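Local coordinates for protein pyruvate kinase 1 (Trypanosoma brucei brucei, PDB 4KCT) that catalyses the transfer of phosphate from phosphoenolpyruvate to ADP, yielding pyruvate and ATP, and also has an intrinsic decarboxylase activity, at residues Leu398-Thr403 and Val479-His484; Cys376-Val381 and Lys487-Gln492. All coordinates share one frame; numbering follows the deposited sequence.

Contact 1 of 2, residues Leu398-Thr403 and Val479-His484; sequences LVLSNT and VVHADH. With FDP (2,6-di-O-phosphono-beta-D-fructofuranose), chain F.
L398 and V399 pair in parallel with V479 and V480, the two short strand segments running 12° apart. Two backbone hydrogen bonds join them: V480 N donates to L398 O at 2.8 Å, and L400 N donates to V480 O at 3.2 Å. Each carbonyl oxygen also receives a CA-H contact, from V479 to L398 O and from V399 to V480 O.

The apolar contacts fall on both faces of the sheet. L398 meets V479 on one, and V399 CG2 approaches V480 CG1 at 4.2 Å on the other. At the strand ends L400 and H481 run alongside each other in the same direction, with L400 CD2 3.8 Å from H481 CB. H481 ND1 donates in its ring plane to A482 O, and its NE2 bonds to R494, so both ring nitrogens are engaged.

Beyond the pairing the chains diverge around fructose 2,6-bisphosphate, the allosteric activator of trypanosomatid pyruvate kinases. The sugar bridges the two strand ends: its O4 donates to L400 O at 2.7 Å, while A482 N donates to its O3 at 3.0 Å. From these two segments the phosphates are gripped by S401-T403, and K454, S406 and R457 add further bonds to the ligand. On the 6-phosphate, O5P takes both N402 N and T403 N; S401 OG reaches O4P at 2.6 Å, its chi1 of -174° carrying it anti to its own N. T403 OG1 adds a weak bond to O6P. N402 ND2 also reaches the 2-phosphate, 2.9 Å from O2P, and N402 OD1 is tied back to T424.

In the mixed sheet, strand 396-400 lies between 419-423 and 476-481, and 476-481 is flanked in turn by 492-497. Helix 405-412 packs over V399 and S401.

Contact 2 of 2, residues Cys376-Val381 and Lys487-Gln492; sequences CPEEAV and KGYPNQ. With FDP (2,6-di-O-phosphono-beta-D-fructofuranose), chain F.
E378 at the start of helix 377-392 comes closest to P490 in the loop that leads into strand 492-497, their CA atoms 5.7 Å apart, and the two backbones are joined by packing alone. E378 CA lies 3.7 Å from P490 O, a buried carbonyl oxygen with no hydrogen-bond partner in the model.

This backbone position also brings E378 CB to 4.0 Å from P490 CD. A chi1 of 63° then tucks CG in over the backbone, flanked by N and C, and a further bend at chi2 brings the carboxylate beside the Y489 ring, OE2 approaching obliquely to 3.9 Å from CD2. The glutamate runs roughly perpendicular to the tyrosine side chain, yet the carboxylate and ring planes are only 18° apart. The charge is answered elsewhere, by a salt bridge from OE1 to R405. P377 CB touches the same ring at CE2, 4.3 Å away.

This is the effector loop of the pyruvate kinase alpha/beta domain, and its other side borders the bound fructose 2,6-bisphosphate. The positive phi of G488 (108°) would press a CB against the carbonyl oxygen of K487, and the G488 N-H bonds the sugar O1, with N to O1 2.9 Å. P490 CB sits 3.5 Å from sugar O4.

One turn along the helix, V381 splits its methyls over the end of the loop: CG2 is 3.7 Å from N491 C, and CG1 faces the backbone of Q492. Q492 pairs antiparallel with a strand of the second subunit, where L495 O accepts from N491 ND2 and Y497 packs on both P377 and Y489.

Overall arrangement
The two contacts, their centres 9 Å apart, sit in the alpha/beta domain and share one bound fructose 2,6-bisphosphate. Along the chain the order is 376-381, 398-403, 479-484, 487-492, so contact 2 encloses contact 1. Helix 377-392 is followed, after a short turn, by strand 396-400; 487-492 forms the later part of the connection from strand 476-481 to 492-497, the edge strand within this chain, beyond which the sheet continues in the second subunit. The contacts touch through D483 N and N491 OD1 and through H481 N and Q492 O, both probable hydrogen bonds. The effector pocket thus borders a subunit interface, consistent with allosteric signals passing through the tetramer.

Contact 1 of 2, residues Leu398-Thr403 and Val479-His484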
loop_
_atom_site.group_PDB
_atom_site.type_symbol
_atom_site.label_atom_id
_atom_site.label_comp_id
_atom_site.label_asym_id
_atom_site.label_seq_id
_atom_site.Cartn_x
_atom_site.Cartn_y
_atom_site.Cartn_z
ATOM N N LEU A 398 11.755 28.129 -1.248
ATOM C CA LEU A 398 12.000 29.360 -1.972
ATOM C C LEU A 398 12.262 28.966 -3.424
ATOM O O LEU A 398 13.043 28.049 -3.675
ATOM C CB LEU A 398 13.247 30.050 -1.380
ATOM C CG LEU A 398 13.835 31.269 -2.092
ATOM C CD1 LEU A 398 12.780 32.332 -2.267
ATOM C CD2 LEU A 398 14.972 31.812 -1.225
ATOM N N VAL A 399 11.556 29.595 -4.368
ATOM C CA VAL A 399 11.733 29.283 -5.790
ATOM C C VAL A 399 11.836 30.589 -6.589
ATOM O O VAL A 399 11.147 31.566 -6.279
ATOM C CB VAL A 399 10.562 28.407 -6.344
ATOM C CG1 VAL A 399 9.201 29.110 -6.161
ATOM C CG2 VAL A 399 10.803 28.010 -7.819
ATOM N N LEU A 400 12.784 30.642 -7.524
ATOM C CA LEU A 400 12.836 31.762 -8.496
ATOM C C LEU A 400 11.965 31.432 -9.700
ATOM O O LEU A 400 12.121 30.368 -10.309
ATOM C CB LEU A 400 14.280 32.007 -8.965
ATOM C CG LEU A 400 15.137 32.904 -8.047
ATOM C CD1 LEU A 400 14.989 32.485 -6.596
ATOM C CD2 LEU A 400 16.606 32.864 -8.476
ATOM N N SER A 401 10.951 32.257 -9.954
ATOM C CA SER A 401 10.077 32.005 -11.096
ATOM C C SER A 401 9.691 33.315 -11.724
ATOM O O SER A 401 9.255 34.221 -11.037
ATOM C CB SER A 401 8.806 31.242 -10.671
ATOM O OG SER A 401 8.046 30.892 -11.821
ATOM N N ASN A 402 9.904 33.428 -13.025
ATOM C CA ASN A 402 9.558 34.646 -13.739
ATOM C C ASN A 402 8.175 34.577 -14.365
ATOM O O ASN A 402 7.420 35.564 -14.323
ATOM C CB ASN A 402 10.625 34.956 -14.794
ATOM C CG ASN A 402 12.019 35.024 -14.189
ATOM O OD1 ASN A 402 12.234 35.715 -13.185
ATOM N ND2 ASN A 402 12.925 34.197 -14.698
ATOM N N THR A 403 7.794 33.398 -14.845
ATOM C CA THR A 403 6.479 33.232 -15.494
ATOM C C THR A 403 5.446 32.740 -14.470
ATOM O O THR A 403 4.269 32.678 -14.767
ATOM C CB THR A 403 6.525 32.201 -16.639
ATOM O OG1 THR A 403 6.824 30.890 -16.102
ATOM C CG2 THR A 403 7.593 32.588 -17.688
ATOM N N VAL A 479 15.623 25.498 -1.497
ATOM C CA VAL A 479 15.769 26.604 -2.459
ATOM C C VAL A 479 15.922 26.018 -3.860
ATOM O O VAL A 479 16.836 25.239 -4.114
ATOM C CB VAL A 479 17.007 27.450 -2.151
ATOM C CG1 VAL A 479 17.164 28.591 -3.162
ATOM C CG2 VAL A 479 16.944 27.975 -0.720
ATOM N N VAL A 480 15.064 26.451 -4.771
ATOM C CA VAL A 480 14.989 25.858 -6.101
ATOM C C VAL A 480 15.203 26.968 -7.142
ATOM O O VAL A 480 14.487 27.986 -7.139
ATOM C CB VAL A 480 13.606 25.217 -6.335
ATOM C CG1 VAL A 480 13.467 24.733 -7.794
ATOM C CG2 VAL A 480 13.368 24.063 -5.331
ATOM N N HIS A 481 16.177 26.770 -8.026
ATOM C CA HIS A 481 16.359 27.635 -9.211
ATOM C C HIS A 481 17.310 26.940 -10.154
ATOM O O HIS A 481 17.538 25.739 -10.012
ATOM C CB HIS A 481 16.871 29.040 -8.826
ATOM C CG HIS A 481 18.101 29.036 -7.933
ATOM N ND1 HIS A 481 19.362 28.786 -8.408
ATOM C CD2 HIS A 481 18.249 29.366 -6.585
ATOM C CE1 HIS A 481 20.254 28.899 -7.387
ATOM N NE2 HIS A 481 19.587 29.285 -6.287
ATOM N N ALA A 482 17.885 27.661 -11.126
ATOM C CA ALA A 482 18.854 26.992 -12.034
ATOM C C ALA A 482 20.288 27.172 -11.531
ATOM O O ALA A 482 20.549 28.026 -10.667
ATOM C CB ALA A 482 18.718 27.498 -13.454
ATOM N N ASP A 483 21.183 26.285 -11.962
ATOM C CA ASP A 483 22.600 26.477 -11.689
ATOM C C ASP A 483 23.115 27.589 -12.598
ATOM O O ASP A 483 22.319 28.337 -13.203
ATOM C CB ASP A 483 23.395 25.167 -11.862
ATOM C CG ASP A 483 23.409 24.664 -13.317
ATOM O OD1 ASP A 483 23.142 25.474 -14.242
ATOM O OD2 ASP A 483 23.654 23.450 -13.529
ATOM N N HIS A 484 24.413 27.821 -12.582
ATOM C CA HIS A 484 24.932 29.020 -13.236
ATOM C C HIS A 484 24.857 29.019 -14.736
ATOM O O HIS A 484 24.897 30.066 -15.341
ATOM C CB HIS A 484 26.321 29.386 -12.738
ATOM C CG HIS A 484 26.322 29.958 -11.333
ATOM N ND1 HIS A 484 27.464 30.308 -10.680
ATOM C CD2 HIS A 484 25.266 30.189 -10.429
ATOM C CE1 HIS A 484 27.159 30.714 -9.421
ATOM N NE2 HIS A 484 25.818 30.643 -9.269
HETATM P P1 FDP F . 16.600 32.910 -14.243
HETATM O O1P FDP F . 17.538 32.645 -13.085
HETATM O O2P FDP F . 15.720 34.109 -13.996
HETATM O O3P FDP F . 17.243 32.849 -15.619
HETATM O O1 FDP F . 16.596 30.465 -16.624
HETATM C C1 FDP F . 16.889 29.948 -15.322
HETATM C C2 FDP F . 15.717 30.260 -14.399
HETATM O O2 FDP F . 15.510 31.690 -14.229
HETATM C C3 FDP F . 15.843 29.589 -13.034
HETATM O O3 FDP F . 16.791 30.251 -12.199
HETATM C C4 FDP F . 14.428 29.762 -12.510
HETATM O O4 FDP F . 14.134 28.918 -11.383
HETATM C C5 FDP F . 13.618 29.388 -13.742
HETATM O O5 FDP F . 14.488 29.687 -14.894
HETATM C C6 FDP F . 12.326 30.193 -13.809
HETATM O O6 FDP F . 11.482 29.585 -14.790
HETATM P P2 FDP F . 9.918 30.002 -14.848
HETATM O O4P FDP F . 9.325 29.484 -13.527
HETATM O O5P FDP F . 9.956 31.494 -14.961
HETATM O O6P FDP F . 9.383 29.277 -16.058
#

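Contact 2 of 2, residues Cys376-Val381 and Lys487-Gln492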
loop_
_atom_site.group_PDB
_atom_site.type_symbol
_atom_site.label_atom_id
_atom_site.label_comp_id
_atom_site.label_asym_id
_atom_site.label_seq_id
_atom_site.Cartn_x
_atom_site.Cartn_y
_atom_site.Cartn_z
ATOM N N CYS A 376 9.954 15.398 -16.959
ATOM C CA CYS A 376 10.923 16.413 -17.370
ATOM C C CYS A 376 11.801 16.748 -16.178
ATOM O O CYS A 376 11.389 16.552 -15.033
ATOM C CB CYS A 376 10.200 17.681 -17.847
ATOM S SG CYS A 376 9.061 17.433 -19.225
ATOM N N PRO A 377 13.025 17.229 -16.436
ATOM C CA PRO A 377 13.961 17.504 -15.340
ATOM C C PRO A 377 13.407 18.502 -14.333
ATOM O O PRO A 377 13.596 18.317 -13.140
ATOM C CB PRO A 377 15.215 18.076 -16.043
ATOM C CG PRO A 377 15.029 17.837 -17.509
ATOM C CD PRO A 377 13.610 17.429 -17.780
ATOM N N GLU A 378 12.736 19.562 -14.790
ATOM C CA GLU A 378 12.244 20.555 -13.830
ATOM C C GLU A 378 11.177 19.974 -12.892
ATOM O O GLU A 378 11.096 20.340 -11.721
ATOM C CB GLU A 378 11.750 21.839 -14.513
ATOM C CG GLU A 378 10.572 21.637 -15.428
ATOM C CD GLU A 378 11.004 21.389 -16.870
ATOM O OE1 GLU A 378 10.366 21.950 -17.782
ATOM O OE2 GLU A 378 12.030 20.700 -17.090
ATOM N N GLU A 379 10.406 19.013 -13.388
ATOM C CA GLU A 379 9.399 18.414 -12.527
ATOM C C GLU A 379 9.969 17.406 -11.527
ATOM O O GLU A 379 9.575 17.412 -10.363
ATOM C CB GLU A 379 8.242 17.803 -13.322
ATOM C CG GLU A 379 7.139 17.320 -12.395
ATOM C CD GLU A 379 5.772 17.232 -13.075
ATOM O OE1 GLU A 379 5.711 17.322 -14.316
ATOM O OE2 GLU A 379 4.785 16.971 -12.367
ATOM N N ALA A 380 10.918 16.579 -11.963
ATOM C CA ALA A 380 11.749 15.813 -11.015
ATOM C C ALA A 380 12.404 16.690 -9.950
ATOM O O ALA A 380 12.392 16.357 -8.742
ATOM C CB ALA A 380 12.788 14.997 -11.756
ATOM N N VAL A 381 12.950 17.826 -10.366
ATOM C CA VAL A 381 13.578 18.746 -9.398
ATOM C C VAL A 381 12.536 19.288 -8.387
ATOM O O VAL A 381 12.763 19.281 -7.159
ATOM C CB VAL A 381 14.335 19.903 -10.118
ATOM C CG1 VAL A 381 14.651 21.052 -9.144
ATOM C CG2 VAL A 381 15.638 19.367 -10.760
ATOM N N LYS A 487 19.421 27.565 -18.591
ATOM C CA LYS A 487 18.385 28.599 -18.786
ATOM C C LYS A 487 17.040 27.967 -19.140
ATOM O O LYS A 487 16.984 26.972 -19.869
ATOM C CB LYS A 487 18.763 29.560 -19.924
ATOM C CG LYS A 487 20.118 30.219 -19.771
ATOM C CD LYS A 487 20.234 31.003 -18.474
ATOM C CE LYS A 487 21.686 31.380 -18.231
ATOM N NZ LYS A 487 21.922 31.963 -16.881
ATOM N N GLY A 488 15.958 28.596 -18.695
ATOM C CA GLY A 488 14.623 28.235 -19.164
ATOM C C GLY A 488 13.792 27.504 -18.105
ATOM O O GLY A 488 12.594 27.388 -18.238
ATOM N N TYR A 489 14.449 27.007 -17.059
ATOM C CA TYR A 489 13.798 26.168 -16.057
ATOM C C TYR A 489 14.777 25.937 -14.890
ATOM O O TYR A 489 15.983 26.141 -15.044
ATOM C CB TYR A 489 13.355 24.820 -16.664
ATOM C CG TYR A 489 14.490 23.939 -17.159
ATOM C CD1 TYR A 489 15.013 24.090 -18.459
ATOM C CD2 TYR A 489 15.079 22.988 -16.319
ATOM C CE1 TYR A 489 16.082 23.301 -18.901
ATOM C CE2 TYR A 489 16.122 22.171 -16.768
ATOM C CZ TYR A 489 16.629 22.346 -18.050
ATOM O OH TYR A 489 17.706 21.582 -18.467
ATOM N N PRO A 490 14.259 25.528 -13.714
ATOM C CA PRO A 490 15.162 25.244 -12.584
ATOM C C PRO A 490 15.681 23.793 -12.653
ATOM O O PRO A 490 14.894 22.859 -12.822
ATOM C CB PRO A 490 14.249 25.413 -11.358
ATOM C CG PRO A 490 12.887 24.940 -11.871
ATOM C CD PRO A 490 12.832 25.456 -13.324
ATOM N N ASN A 491 16.992 23.611 -12.551
ATOM C CA ASN A 491 17.560 22.254 -12.559
ATOM C C ASN A 491 18.250 21.905 -11.248
ATOM O O ASN A 491 18.972 20.914 -11.176
ATOM C CB ASN A 491 18.551 22.081 -13.728
ATOM C CG ASN A 491 19.867 22.812 -13.495
ATOM O OD1 ASN A 491 19.885 23.952 -13.015
ATOM N ND2 ASN A 491 20.996 22.112 -13.750
ATOM N N GLN A 492 18.044 22.723 -10.219
ATOM C CA GLN A 492 18.870 22.633 -9.010
ATOM C C GLN A 492 17.963 22.816 -7.769
ATOM O O GLN A 492 17.109 23.691 -7.763
ATOM C CB GLN A 492 19.937 23.748 -9.034
ATOM C CG GLN A 492 20.791 23.802 -7.768
ATOM C CD GLN A 492 21.834 24.896 -7.827
ATOM O OE1 GLN A 492 21.709 25.949 -7.168
ATOM N NE2 GLN A 492 22.861 24.669 -8.609
HETATM P P1 FDP F . 16.600 32.910 -14.243
HETATM O O1P FDP F . 17.538 32.645 -13.085
HETATM O O2P FDP F . 15.720 34.109 -13.996
HETATM O O3P FDP F . 17.243 32.849 -15.619
HETATM O O1 FDP F . 16.596 30.465 -16.624
HETATM C C1 FDP F . 16.889 29.948 -15.322
HETATM C C2 FDP F . 15.717 30.260 -14.399
HETATM O O2 FDP F . 15.510 31.690 -14.229
HETATM C C3 FDP F . 15.843 29.589 -13.034
HETATM O O3 FDP F . 16.791 30.251 -12.199
HETATM C C4 FDP F . 14.428 29.762 -12.510
HETATM O O4 FDP F . 14.134 28.918 -11.383
HETATM C C5 FDP F . 13.618 29.388 -13.742
HETATM O O5 FDP F . 14.488 29.687 -14.894
HETATM C C6 FDP F . 12.326 30.193 -13.809
HETATM O O6 FDP F . 11.482 29.585 -14.790
HETATM P P2 FDP F . 9.918 30.002 -14.848
HETATM O O4P FDP F . 9.325 29.484 -13.527
HETATM O O5P FDP F . 9.956 31.494 -14.961
HETATM O O6P FDP F . 9.383 29.277 -16.058
#